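Local coordinates for putative tryptophan halogenase (Xanthomonas campestris pv. campestris, PDB 6Y1W), which is probably a flavin-dependent halogenase of the tryptophan halogenase family, expected to use FAD, at residues Gln184-Asp196 / Ala203-Gly215. Residues are numbered along the deposited sequence; the frame is centred on the assembly and turned at random.
Sequences QRIEGRIGSVQTD and AALVLDDGTRIEG. With BU9 (Meso-2,3-Butanediol), chain M.
Strand 190-195 pairs antiparallel with strand 203-207, the two axes coming within 4.4 Å at 150°, and the ladder carries a classic beta bulge near each end. At one, Gly191 and Ser192 both face Val206, whose carbonyl O takes both amides in its plane, from Gly191 N at 2.7 Å and from Ser192 N at 3.0 Å; at the other, Ala203 and Ala204 face Gln194. The Gln194 side chain lies across Val206, its CD 3.8 Å from Val206 CG2, and reaches the next strand, 212-214. There Gln194 OE1 sits in the guanidinium plane of Arg212 and accepts a nearly straight bond (169°) from Arg212 NE at 2.7 Å, with the amide turned 60° from the guanidinium. Arg212 NH1 forms a salt bridge with Glu214, and Ala204 CB lies over one guanidinium face. Strand 212-214 is outermost at one end of the mixed sheet of a Rossmann-type fold, consistent with the predicted binding of FAD; 202-207 and 184-195 follow it inward, with helix 227-232 packing on Val193 and Leu205. On that same side Ile190 CD1 meets Leu205 CD1 at 3.7 Å, while the backbone N of Ile190 donates to O06 of the bound butanediol. Before the Gly188-Arg189 loop, Ile186 has CG1 anti to its carbonyl carbon and runs on extended to CD1, which meets Ile213 CD1 tip to tip at 3.7 Å, while its CG2 branch touches Leu207 CD1.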
ATOM      1  N   GLN A 184     -21.665 -27.329  10.275  1.00 16.23           N
ATOM      2  CA  GLN A 184     -22.692 -28.316   9.995  1.00 19.67           C
ATOM      3  C   GLN A 184     -22.834 -28.441   8.484  1.00 20.93           C
ATOM      4  O   GLN A 184     -23.183 -27.459   7.825  1.00 22.95           O
ATOM      5  CB  GLN A 184     -24.025 -27.883  10.607  1.00 22.28           C
ATOM      6  CG  GLN A 184     -25.178 -28.817  10.226  1.00 39.88           C
ATOM      7  CD  GLN A 184     -26.526 -28.379  10.795  1.00 66.25           C
ATOM      8  OE1 GLN A 184     -27.497 -29.137  10.745  1.00 45.62           O
ATOM      9  NE2 GLN A 184     -26.593 -27.153  11.328  1.00 61.07           N
ATOM     10  N   ARG A 185     -22.586 -29.633   7.941  1.00 20.30           N
ATOM     11  CA  ARG A 185     -22.724 -29.864   6.507  1.00 18.57           C
ATOM     12  C   ARG A 185     -24.103 -30.454   6.234  1.00 22.53           C
ATOM     13  O   ARG A 185     -24.533 -31.375   6.935  1.00 22.69           O
ATOM     14  CB  ARG A 185     -21.635 -30.799   5.990  1.00 20.01           C
ATOM     15  CG  ARG A 185     -21.730 -31.049   4.496  1.00 22.68           C
ATOM     16  CD  ARG A 185     -20.674 -32.049   4.072  1.00 21.82           C
ATOM     17  NE  ARG A 185     -20.727 -32.350   2.646  1.00 23.45           N
ATOM     18  CZ  ARG A 185     -21.314 -33.413   2.102  1.00 26.30           C
ATOM     19  NH1 ARG A 185     -21.945 -34.309   2.865  1.00 27.66           N
ATOM     20  NH2 ARG A 185     -21.278 -33.573   0.786  1.00 24.79           N
ATOM     21  N   ILE A 186     -24.818 -29.881   5.264  1.00 19.20           N
ATOM     22  CA  ILE A 186     -26.103 -30.410   4.808  1.00 22.35           C
ATOM     23  C   ILE A 186     -25.959 -30.751   3.326  1.00 30.71           C
ATOM     24  O   ILE A 186     -25.617 -29.879   2.515  1.00 23.80           O
ATOM     25  CB  ILE A 186     -27.254 -29.414   5.038  1.00 21.78           C
ATOM     26  CG1 ILE A 186     -27.358 -29.027   6.521  1.00 20.98           C
ATOM     27  CG2 ILE A 186     -28.587 -29.984   4.523  1.00 25.90           C
ATOM     28  CD1 ILE A 186     -28.492 -28.074   6.828  1.00 28.56           C
ATOM     29  N   GLU A 187     -26.144 -32.029   2.977  1.00 25.96           N
ATOM     30  CA  GLU A 187     -26.022 -32.471   1.592  1.00 24.51           C
ATOM     31  C   GLU A 187     -27.359 -32.259   0.898  1.00 28.17           C
ATOM     32  O   GLU A 187     -28.415 -32.563   1.467  1.00 27.88           O
ATOM     33  CB  GLU A 187     -25.616 -33.944   1.498  1.00 25.50           C
ATOM     34  CG  GLU A 187     -25.143 -34.384   0.094  1.00 25.94           C
ATOM     35  CD  GLU A 187     -26.277 -34.578  -0.917  1.00 38.96           C
ATOM     36  OE1 GLU A 187     -27.394 -34.963  -0.499  1.00 35.96           O
ATOM     37  OE2 GLU A 187     -26.050 -34.349  -2.135  1.00 35.61           O
ATOM     38  N   GLY A 188     -27.329 -31.675  -0.285  1.00 21.64           N
ATOM     39  CA  GLY A 188     -28.572 -31.511  -1.007  1.00 31.95           C
ATOM     40  C   GLY A 188     -28.505 -30.410  -2.036  1.00 35.12           C
ATOM     41  O   GLY A 188     -27.484 -29.747  -2.225  1.00 28.69           O
ATOM     42  N   ARG A 189     -29.647 -30.202  -2.674  1.00 30.19           N
ATOM     43  CA  ARG A 189     -29.757 -29.195  -3.711  1.00 35.30           C
ATOM     44  C   ARG A 189     -30.745 -28.124  -3.296  1.00 28.41           C
ATOM     45  O   ARG A 189     -31.864 -28.416  -2.859  1.00 31.18           O
ATOM     46  CB  ARG A 189     -30.190 -29.820  -5.045  1.00 34.00           C
ATOM     47  CG  ARG A 189     -29.177 -30.812  -5.566  1.00 54.36           C
ATOM     48  CD  ARG A 189     -29.725 -31.673  -6.690  1.00 71.67           C
ATOM     49  NE  ARG A 189     -29.420 -31.140  -8.019  1.00 84.31           N
ATOM     50  CZ  ARG A 189     -28.197 -30.879  -8.484  1.00 78.07           C
ATOM     51  NH1 ARG A 189     -27.121 -31.102  -7.741  1.00 56.06           N
ATOM     52  NH2 ARG A 189     -28.047 -30.398  -9.712  1.00 76.76           N
ATOM     53  N   ILE A 190     -30.357 -26.887  -3.547  1.00 29.15           N
ATOM     54  CA  ILE A 190     -31.189 -25.741  -3.208  1.00 26.81           C
ATOM     55  C   ILE A 190     -32.300 -25.648  -4.254  1.00 26.23           C
ATOM     56  O   ILE A 190     -32.030 -25.532  -5.453  1.00 36.72           O
ATOM     57  CB  ILE A 190     -30.353 -24.453  -3.161  1.00 29.96           C
ATOM     58  CG1 ILE A 190     -29.284 -24.540  -2.073  1.00 31.63           C
ATOM     59  CG2 ILE A 190     -31.224 -23.252  -2.876  1.00 28.73           C
ATOM     60  CD1 ILE A 190     -28.293 -23.402  -2.152  1.00 28.47           C
ATOM     61  N   GLY A 191     -33.547 -25.726  -3.802  1.00 32.48           N
ATOM     62  CA  GLY A 191     -34.691 -25.586  -4.690  1.00 31.45           C
ATOM     63  C   GLY A 191     -35.212 -24.166  -4.819  1.00 40.86           C
ATOM     64  O   GLY A 191     -35.707 -23.782  -5.885  1.00 42.65           O
ATOM     65  N   SER A 192     -35.119 -23.373  -3.752  1.00 35.17           N
ATOM     66  CA  SER A 192     -35.534 -21.979  -3.827  1.00 30.78           C
ATOM     67  C   SER A 192     -34.835 -21.167  -2.741  1.00 31.82           C
ATOM     68  O   SER A 192     -34.318 -21.711  -1.758  1.00 33.30           O
ATOM     69  CB  SER A 192     -37.056 -21.847  -3.723  1.00 35.96           C
ATOM     70  OG  SER A 192     -37.530 -22.264  -2.462  1.00 38.95           O
ATOM     71  N   VAL A 193     -34.796 -19.852  -2.961  1.00 30.27           N
ATOM     72  CA  VAL A 193     -34.228 -18.892  -2.027  1.00 26.42           C
ATOM     73  C   VAL A 193     -35.336 -17.944  -1.600  1.00 31.28           C
ATOM     74  O   VAL A 193     -35.984 -17.326  -2.453  1.00 39.78           O
ATOM     75  CB  VAL A 193     -33.067 -18.121  -2.669  1.00 27.30           C
ATOM     76  CG1 VAL A 193     -32.415 -17.198  -1.662  1.00 23.35           C
ATOM     77  CG2 VAL A 193     -32.061 -19.104  -3.271  1.00 25.92           C
ATOM     78  N   GLN A 194     -35.534 -17.805  -0.293  1.00 25.26           N
ATOM     79  CA  GLN A 194     -36.569 -16.936   0.259  1.00 29.61           C
ATOM     80  C   GLN A 194     -35.942 -15.631   0.704  1.00 36.80           C
ATOM     81  O   GLN A 194     -34.871 -15.619   1.313  1.00 31.65           O
ATOM     82  CB  GLN A 194     -37.276 -17.589   1.445  1.00 32.53           C
ATOM     83  CG  GLN A 194     -37.839 -18.954   1.135  1.00 49.11           C
ATOM     84  CD  GLN A 194     -38.784 -19.450   2.208  1.00 53.99           C
ATOM     85  OE1 GLN A 194     -38.517 -19.302   3.405  1.00 43.36           O
ATOM     86  NE2 GLN A 194     -39.886 -20.066   1.787  1.00 49.64           N
ATOM     87  N   THR A 195     -36.602 -14.530   0.384  1.00 26.86           N
ATOM     88  CA  THR A 195     -36.116 -13.220   0.758  1.00 23.91           C
ATOM     89  C   THR A 195     -37.115 -12.571   1.698  1.00 32.26           C
ATOM     90  O   THR A 195     -38.295 -12.946   1.740  1.00 33.36           O
ATOM     91  CB  THR A 195     -35.884 -12.319  -0.455  1.00 27.78           C
ATOM     92  OG1 THR A 195     -37.078 -12.262  -1.242  1.00 30.90           O
ATOM     93  CG2 THR A 195     -34.733 -12.853  -1.314  1.00 27.14           C
ATOM     94  N   ASP A 196     -36.641 -11.560   2.409  1.00 29.93           N
ATOM     95  CA  ASP A 196     -37.496 -10.825   3.322  1.00 31.23           C
ATOM     96  C   ASP A 196     -38.371  -9.881   2.516  1.00 46.94           C
ATOM     97  O   ASP A 196     -37.898  -9.229   1.587  1.00 35.26           O
ATOM     98  CB  ASP A 196     -36.659 -10.034   4.328  1.00 37.81           C
ATOM     99  CG  ASP A 196     -37.513  -9.168   5.265  1.00 47.14           C
ATOM    100  OD1 ASP A 196     -37.959  -9.679   6.313  1.00 56.26           O
ATOM    101  OD2 ASP A 196     -37.741  -7.976   4.953  1.00 49.21           O
ATOM    102  N   ALA A 203     -33.508 -14.589   3.359  1.00 26.68           N
ATOM    103  CA  ALA A 203     -34.016 -15.112   4.628  1.00 25.23           C
ATOM    104  C   ALA A 203     -33.662 -16.578   4.874  1.00 23.61           C
ATOM    105  O   ALA A 203     -33.356 -16.951   6.012  1.00 24.31           O
ATOM    106  CB  ALA A 203     -35.540 -14.950   4.693  1.00 30.75           C
ATOM    107  N   ALA A 204     -33.694 -17.421   3.844  1.00 23.79           N
ATOM    108  CA  ALA A 204     -33.469 -18.844   4.045  1.00 24.09           C
ATOM    109  C   ALA A 204     -33.253 -19.503   2.699  1.00 25.86           C
ATOM    110  O   ALA A 204     -33.695 -18.994   1.664  1.00 29.23           O
ATOM    111  CB  ALA A 204     -34.654 -19.516   4.756  1.00 28.17           C
ATOM    112  N   LEU A 205     -32.607 -20.660   2.732  1.00 20.69           N
ATOM    113  CA  LEU A 205     -32.574 -21.540   1.576  1.00 22.44           C
ATOM    114  C   LEU A 205     -33.575 -22.662   1.807  1.00 29.23           C
ATOM    115  O   LEU A 205     -33.834 -23.060   2.953  1.00 32.05           O
ATOM    116  CB  LEU A 205     -31.190 -22.146   1.339  1.00 21.17           C
ATOM    117  CG  LEU A 205     -30.016 -21.166   1.381  1.00 22.16           C
ATOM    118  CD1 LEU A 205     -28.734 -21.973   1.257  1.00 25.72           C
ATOM    119  CD2 LEU A 205     -30.102 -20.093   0.279  1.00 23.78           C
ATOM    120  N   VAL A 206     -34.193 -23.121   0.722  1.00 26.86           N
ATOM    121  CA  VAL A 206     -35.092 -24.266   0.777  1.00 24.29           C
ATOM    122  C   VAL A 206     -34.553 -25.343  -0.147  1.00 30.28           C
ATOM    123  O   VAL A 206     -34.392 -25.104  -1.352  1.00 34.66           O
ATOM    124  CB  VAL A 206     -36.535 -23.890   0.410  1.00 35.98           C
ATOM    125  CG1 VAL A 206     -37.417 -25.124   0.580  1.00 35.72           C
ATOM    126  CG2 VAL A 206     -37.032 -22.754   1.308  1.00 35.87           C
ATOM    127  N   LEU A 207     -34.257 -26.519   0.415  1.00 25.89           N
ATOM    128  CA  LEU A 207     -33.704 -27.617  -0.365  1.00 33.77           C
ATOM    129  C   LEU A 207     -34.802 -28.362  -1.120  1.00 39.79           C
ATOM    130  O   LEU A 207     -36.000 -28.172  -0.887  1.00 39.70           O
ATOM    131  CB  LEU A 207     -32.942 -28.605   0.525  1.00 29.80           C
ATOM    132  CG  LEU A 207     -31.833 -27.993   1.396  1.00 34.57           C
ATOM    133  CD1 LEU A 207     -31.027 -29.073   2.098  1.00 35.63           C
ATOM    134  CD2 LEU A 207     -30.917 -27.098   0.574  1.00 32.16           C
ATOM    135  N   ASP A 208     -34.372 -29.266  -2.006  1.00 40.84           N
ATOM    136  CA  ASP A 208     -35.339 -29.996  -2.815  1.00 42.39           C
ATOM    137  C   ASP A 208     -36.236 -30.900  -1.980  1.00 48.09           C
ATOM    138  O   ASP A 208     -37.327 -31.251  -2.435  1.00 53.54           O
ATOM    139  CB  ASP A 208     -34.613 -30.858  -3.853  1.00 42.26           C
ATOM    140  CG  ASP A 208     -34.133 -30.063  -5.046  1.00 56.28           C
ATOM    141  OD1 ASP A 208     -34.549 -28.887  -5.200  1.00 44.09           O
ATOM    142  OD2 ASP A 208     -33.341 -30.626  -5.837  1.00 48.63           O
ATOM    143  N   ASP A 209     -35.856 -31.210  -0.742  1.00 51.58           N
ATOM    144  CA  ASP A 209     -36.671 -32.037   0.136  1.00 46.11           C
ATOM    145  C   ASP A 209     -37.495 -31.210   1.105  1.00 48.11           C
ATOM    146  O   ASP A 209     -38.096 -31.767   2.028  1.00 59.66           O
ATOM    147  CB  ASP A 209     -35.788 -33.028   0.902  1.00 52.48           C
ATOM    148  CG  ASP A 209     -34.768 -32.338   1.809  1.00 62.45           C
ATOM    149  OD1 ASP A 209     -34.886 -31.112   2.038  1.00 45.63           O
ATOM    150  OD2 ASP A 209     -33.834 -33.023   2.286  1.00 59.42           O
ATOM    151  N   GLY A 210     -37.509 -29.890   0.941  1.00 40.50           N
ATOM    152  CA  GLY A 210     -38.279 -29.042   1.815  1.00 45.79           C
ATOM    153  C   GLY A 210     -37.532 -28.513   3.014  1.00 44.03           C
ATOM    154  O   GLY A 210     -38.102 -27.719   3.774  1.00 34.80           O
ATOM    155  N   THR A 211     -36.272 -28.901   3.202  1.00 37.30           N
ATOM    156  CA  THR A 211     -35.531 -28.437   4.366  1.00 30.43           C
ATOM    157  C   THR A 211     -35.307 -26.942   4.225  1.00 29.49           C
ATOM    158  O   THR A 211     -34.820 -26.480   3.192  1.00 33.63           O
ATOM    159  CB  THR A 211     -34.187 -29.161   4.464  1.00 45.69           C
ATOM    160  OG1 THR A 211     -34.401 -30.571   4.594  1.00 47.68           O
ATOM    161  CG2 THR A 211     -33.390 -28.655   5.651  1.00 38.68           C
ATOM    162  N   ARG A 212     -35.720 -26.189   5.239  1.00 30.88           N
ATOM    163  CA  ARG A 212     -35.541 -24.741   5.295  1.00 29.20           C
ATOM    164  C   ARG A 212     -34.335 -24.417   6.172  1.00 36.42           C
ATOM    165  O   ARG A 212     -34.283 -24.843   7.329  1.00 35.23           O
ATOM    166  CB  ARG A 212     -36.805 -24.075   5.839  1.00 40.96           C
ATOM    167  CG  ARG A 212     -36.791 -22.575   5.786  1.00 41.90           C
ATOM    168  CD  ARG A 212     -38.211 -22.016   5.870  1.00 42.78           C
ATOM    169  NE  ARG A 212     -38.191 -20.571   5.736  1.00 39.08           N
ATOM    170  CZ  ARG A 212     -37.908 -19.752   6.736  1.00 33.71           C
ATOM    171  NH1 ARG A 212     -37.637 -20.249   7.937  1.00 40.64           N
ATOM    172  NH2 ARG A 212     -37.895 -18.443   6.541  1.00 47.23           N
ATOM    173  N   ILE A 213     -33.352 -23.709   5.613  1.00 26.43           N
ATOM    174  CA  ILE A 213     -32.159 -23.291   6.351  1.00 23.94           C
ATOM    175  C   ILE A 213     -32.157 -21.770   6.458  1.00 27.79           C
ATOM    176  O   ILE A 213     -31.922 -21.070   5.463  1.00 25.12           O
ATOM    177  CB  ILE A 213     -30.871 -23.801   5.697  1.00 28.08           C
ATOM    178  CG1 ILE A 213     -31.000 -25.315   5.478  1.00 32.01           C
ATOM    179  CG2 ILE A 213     -29.609 -23.397   6.562  1.00 24.11           C
ATOM    180  CD1 ILE A 213     -30.213 -25.851   4.369  1.00 32.75           C
ATOM    181  N   GLU A 214     -32.403 -21.266   7.657  1.00 23.35           N
ATOM    182  CA  GLU A 214     -32.417 -19.836   7.919  1.00 20.80           C
ATOM    183  C   GLU A 214     -30.998 -19.355   8.189  1.00 24.86           C
ATOM    184  O   GLU A 214     -30.129 -20.124   8.606  1.00 26.34           O
ATOM    185  CB  GLU A 214     -33.291 -19.503   9.134  1.00 30.52           C
ATOM    186  CG  GLU A 214     -34.777 -19.406   8.826  1.00 35.62           C
ATOM    187  CD  GLU A 214     -35.629 -18.945  10.010  1.00 48.22           C
ATOM    188  OE1 GLU A 214     -35.100 -18.756  11.132  1.00 40.98           O
ATOM    189  OE2 GLU A 214     -36.847 -18.766   9.802  1.00 58.11           O
ATOM    190  N   GLY A 215     -30.760 -18.076   7.935  1.00 21.60           N
ATOM    191  CA  GLY A 215     -29.472 -17.509   8.301  1.00 19.34           C
ATOM    192  C   GLY A 215     -29.530 -16.002   8.331  1.00 23.44           C
ATOM    193  O   GLY A 215     -30.506 -15.373   7.902  1.00 20.40           O
TER
HETATM  194  C03 BU9 M 611     -25.833 -25.862  -6.342  0.81 31.37           C
HETATM  195  C04 BU9 M 611     -26.562 -26.762  -5.335  0.81 30.05           C
HETATM  196  O06 BU9 M 611     -27.787 -26.159  -5.007  0.81 36.41           O
HETATM  197  C05 BU9 M 611     -25.717 -26.989  -4.071  0.81 37.91           C
HETATM  198  C01 BU9 M 611     -24.327 -27.518  -4.442  0.81 25.17           C
HETATM  199  O6  BU9 M 611     -25.577 -25.796  -3.329  0.81 38.91           O
HETATM  200  O   HOH W   1     -30.935 -33.027   0.862  1.00 43.56           O
HETATM  201  O   HOH W   2     -32.237 -31.559  -1.459  1.00 40.99           O